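Local coordinates for protein DynE8 (Micromonospora chersina, PDB 4AMM) that is an iterative enediyne polyketide synthase of dynemicin biosynthesis, here represented by its acyltransferase domain, which probably loads acyl units, at residues Arg98-Pro104 against Pro169-His175. Numbering follows the deposited sequence.
Sequences RVGLLFP and PVGALGH
Val99 to Phe103 and Gly171 to Gly174 run side by side as parallel strands, their axes 4.7 Å apart and 21° askew. Five backbone hydrogen bonds join the two segments. Val170 N donates to Val99 O at 2.7 Å, then Leu101 N to Gly171 O, Leu173 N to Leu101 O and Phe103 N to Leu173 O. The last runs from His175 N to Phe103 O at 2.9 Å. Leu101 and Phe103 thus each bond through both N and O, as in a parallel sheet. CA-H...O contacts supplement them, the shortest from Gly174 CA to Phe103 O at 3.2 Å.

The apolar contacts lie on both faces. On one, Leu101 turns its CG anti to its own carbonyl carbon (chi1 -49°), which sets Leu101 CG 3.7 Å from Pro169 CG, while Leu101 CB lies beside the methyl of Ala172. Ala172 CB also meets the Phe103 ring at its edge, in the ring plane, 3.8 Å from Phe103 CE2. An alanine in place of Leu101 would probably strip the Pro169 ring of its contacts with CG and the two methyls and open a gap beside it. On the other face Leu102 and Leu173 point the same way, Leu102 CD2 3.8 Å from Leu173 CG. At the N-terminal end of the strand pair, Val170 CG1 sits over the centre of one face of the Arg98 guanidinium, whose NE bonds to Asp341 O.

Strand 99-103 is the middle strand of a five-stranded parallel sheet, between 171-174 and 344-347; 305-306 lies beyond 171-174. Helix 178-185 covers the Leu101, Phe103 and Ala172 face; Leu102 and His175 pack on helix 353-360. Gly174, the last residue of strand 171-174, and His175 begin a GxSxG sequence, consistent with the nucleophile elbow of acyltransferases.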
ATOM      1  N   ARG A  98     -14.405  -2.193  -8.049  1.00 13.90           N
ATOM      2  CA  ARG A  98     -13.735  -3.225  -7.242  1.00 15.25           C
ATOM      3  C   ARG A  98     -12.516  -2.583  -6.566  1.00 14.02           C
ATOM      4  O   ARG A  98     -11.671  -2.010  -7.278  1.00 14.75           O
ATOM      5  CB  ARG A  98     -13.223  -4.328  -8.137  1.00 15.76           C
ATOM      6  CG  ARG A  98     -14.409  -5.167  -8.651  1.00 17.61           C
ATOM      7  CD  ARG A  98     -13.934  -6.275  -9.644  1.00 20.71           C
ATOM      8  NE  ARG A  98     -13.144  -7.259  -8.965  1.00 20.71           N
ATOM      9  CZ  ARG A  98     -13.632  -8.305  -8.304  1.00 20.66           C
ATOM     10  NH1 ARG A  98     -14.959  -8.501  -8.235  1.00 23.32           N
ATOM     11  NH2 ARG A  98     -12.843  -9.174  -7.698  1.00 24.88           N
ATOM     12  N   VAL A  99     -12.460  -2.681  -5.225  1.00 12.54           N
ATOM     13  CA  VAL A  99     -11.339  -2.071  -4.453  1.00 13.27           C
ATOM     14  C   VAL A  99     -10.590  -3.144  -3.821  1.00 12.60           C
ATOM     15  O   VAL A  99     -11.132  -4.020  -3.149  1.00 13.51           O
ATOM     16  CB  VAL A  99     -11.892  -1.079  -3.388  1.00 12.80           C
ATOM     17  CG1 VAL A  99     -10.714  -0.531  -2.567  1.00 15.46           C
ATOM     18  CG2 VAL A  99     -12.587   0.103  -4.076  1.00 14.53           C
ATOM     19  N   GLY A 100      -9.220  -3.083  -3.939  1.00 11.95           N
ATOM     20  CA  GLY A 100      -8.351  -4.054  -3.262  1.00 12.61           C
ATOM     21  C   GLY A 100      -7.533  -3.351  -2.212  1.00 12.05           C
ATOM     22  O   GLY A 100      -7.277  -2.163  -2.366  1.00 12.96           O
ATOM     23  N   LEU A 101      -7.100  -4.063  -1.187  1.00 11.64           N
ATOM     24  CA  LEU A 101      -6.190  -3.523  -0.178  1.00 11.39           C
ATOM     25  C   LEU A 101      -4.748  -3.954  -0.363  1.00 11.35           C
ATOM     26  O   LEU A 101      -4.452  -5.061  -0.737  1.00 12.15           O
ATOM     27  CB  LEU A 101      -6.622  -3.907   1.238  1.00 12.11           C
ATOM     28  CG  LEU A 101      -8.105  -3.652   1.578  1.00 11.41           C
ATOM     29  CD1 LEU A 101      -8.334  -4.096   3.009  1.00 12.72           C
ATOM     30  CD2 LEU A 101      -8.401  -2.178   1.439  1.00 14.88           C
ATOM     31  N   LEU A 102      -3.876  -3.009  -0.056  1.00 11.70           N
ATOM     32  CA  LEU A 102      -2.378  -3.276  -0.005  1.00 11.16           C
ATOM     33  C   LEU A 102      -1.841  -3.060   1.367  1.00 10.44           C
ATOM     34  O   LEU A 102      -2.021  -1.973   1.916  1.00 12.25           O
ATOM     35  CB  LEU A 102      -1.693  -2.315  -0.972  1.00 11.50           C
ATOM     36  CG  LEU A 102      -2.205  -2.283  -2.419  1.00 10.85           C
ATOM     37  CD1 LEU A 102      -1.493  -1.117  -3.213  1.00 15.20           C
ATOM     38  CD2 LEU A 102      -1.970  -3.570  -3.142  1.00 16.63           C
ATOM     39  N   PHE A 103      -1.175  -4.090   1.925  1.00  9.78           N
ATOM     40  CA  PHE A 103      -0.607  -3.934   3.258  1.00 11.01           C
ATOM     41  C   PHE A 103       0.936  -3.901   3.140  1.00 11.21           C
ATOM     42  O   PHE A 103       1.541  -4.888   2.676  1.00 11.19           O
ATOM     43  CB  PHE A 103      -1.004  -5.121   4.135  1.00 12.20           C
ATOM     44  CG  PHE A 103      -2.478  -5.035   4.578  1.00 11.66           C
ATOM     45  CD1 PHE A 103      -2.782  -4.297   5.692  1.00 12.64           C
ATOM     46  CD2 PHE A 103      -3.508  -5.672   3.877  1.00 11.38           C
ATOM     47  CE1 PHE A 103      -4.128  -4.157   6.135  1.00 12.65           C
ATOM     48  CE2 PHE A 103      -4.883  -5.508   4.326  1.00 12.82           C
ATOM     49  CZ  PHE A 103      -5.173  -4.781   5.442  1.00 11.96           C
ATOM     50  N   PRO A 104       1.542  -2.757   3.521  1.00 11.99           N
ATOM     51  CA  PRO A 104       2.984  -2.602   3.273  1.00 12.36           C
ATOM     52  C   PRO A 104       3.832  -3.402   4.205  1.00 12.73           C
ATOM     53  O   PRO A 104       3.470  -3.819   5.338  1.00 13.47           O
ATOM     54  CB  PRO A 104       3.186  -1.114   3.535  1.00 14.13           C
ATOM     55  CG  PRO A 104       2.192  -0.806   4.622  1.00 14.52           C
ATOM     56  CD  PRO A 104       0.924  -1.617   4.195  1.00 12.29           C
ATOM     57  N   PRO A 169     -13.821  -4.171   0.480  1.00 14.30           N
ATOM     58  CA  PRO A 169     -12.855  -4.503  -0.589  1.00 13.15           C
ATOM     59  C   PRO A 169     -13.080  -5.927  -1.088  1.00 13.09           C
ATOM     60  O   PRO A 169     -13.680  -6.762  -0.383  1.00 15.61           O
ATOM     61  CB  PRO A 169     -11.477  -4.369   0.112  1.00 14.72           C
ATOM     62  CG  PRO A 169     -11.733  -4.170   1.487  1.00 20.05           C
ATOM     63  CD  PRO A 169     -13.208  -4.307   1.834  1.00 14.46           C
ATOM     64  N   VAL A 170     -12.553  -6.180  -2.275  1.00 13.61           N
ATOM     65  CA  VAL A 170     -12.649  -7.521  -2.897  1.00 15.35           C
ATOM     66  C   VAL A 170     -11.573  -8.464  -2.356  1.00 15.43           C
ATOM     67  O   VAL A 170     -11.664  -9.681  -2.554  1.00 16.84           O
ATOM     68  CB  VAL A 170     -12.591  -7.460  -4.444  1.00 16.85           C
ATOM     69  CG1 VAL A 170     -13.772  -6.640  -5.040  1.00 20.15           C
ATOM     70  CG2 VAL A 170     -11.295  -6.914  -4.955  1.00 18.12           C
ATOM     71  N   GLY A 171     -10.483  -7.927  -1.765  1.00 13.14           N
ATOM     72  CA  GLY A 171      -9.404  -8.839  -1.355  1.00 14.79           C
ATOM     73  C   GLY A 171      -8.237  -7.958  -1.003  1.00 12.84           C
ATOM     74  O   GLY A 171      -8.337  -6.746  -1.091  1.00 12.88           O
ATOM     75  N   ALA A 172      -7.182  -8.612  -0.558  1.00 12.83           N
ATOM     76  CA  ALA A 172      -5.998  -7.860  -0.039  1.00 12.54           C
ATOM     77  C   ALA A 172      -4.783  -8.637  -0.443  1.00 13.77           C
ATOM     78  O   ALA A 172      -4.773  -9.813  -0.647  1.00 14.25           O
ATOM     79  CB  ALA A 172      -6.047  -7.740   1.442  1.00 14.10           C
ATOM     80  N   LEU A 173      -3.667  -7.898  -0.435  1.00 12.55           N
ATOM     81  CA  LEU A 173      -2.333  -8.541  -0.439  1.00 13.41           C
ATOM     82  C   LEU A 173      -1.437  -7.771   0.495  1.00 12.95           C
ATOM     83  O   LEU A 173      -1.650  -6.571   0.760  1.00 14.12           O
ATOM     84  CB  LEU A 173      -1.726  -8.552  -1.844  1.00 17.08           C
ATOM     85  CG  LEU A 173      -1.297  -7.280  -2.468  1.00 14.65           C
ATOM     86  CD1 LEU A 173       0.127  -6.795  -1.910  1.00 16.37           C
ATOM     87  CD2 LEU A 173      -1.233  -7.447  -4.020  1.00 16.71           C
ATOM     88  N   GLY A 174      -0.429  -8.469   0.998  1.00 11.34           N
ATOM     89  CA  GLY A 174       0.589  -7.846   1.866  1.00 11.45           C
ATOM     90  C   GLY A 174       1.975  -8.170   1.342  1.00 11.59           C
ATOM     91  O   GLY A 174       2.245  -9.300   0.936  1.00 13.68           O
ATOM     92  N   HIS A 175       2.842  -7.143   1.337  1.00 11.83           N
ATOM     93  CA  HIS A 175       4.261  -7.284   0.883  1.00 11.65           C
ATOM     94  C   HIS A 175       5.126  -7.699   2.055  1.00 11.67           C
ATOM     95  O   HIS A 175       5.343  -6.939   2.980  1.00 12.31           O
ATOM     96  CB  HIS A 175       4.685  -5.904   0.366  1.00 12.15           C
ATOM     97  CG  HIS A 175       5.892  -5.915  -0.536  1.00 11.24           C
ATOM     98  ND1 HIS A 175       7.183  -6.086  -0.025  1.00 14.46           N
ATOM     99  CD2 HIS A 175       6.021  -5.678  -1.875  1.00 11.91           C
ATOM    100  CE1 HIS A 175       8.029  -5.972  -1.042  1.00 13.91           C
ATOM    101  NE2 HIS A 175       7.363  -5.741  -2.167  1.00 12.55           N
TER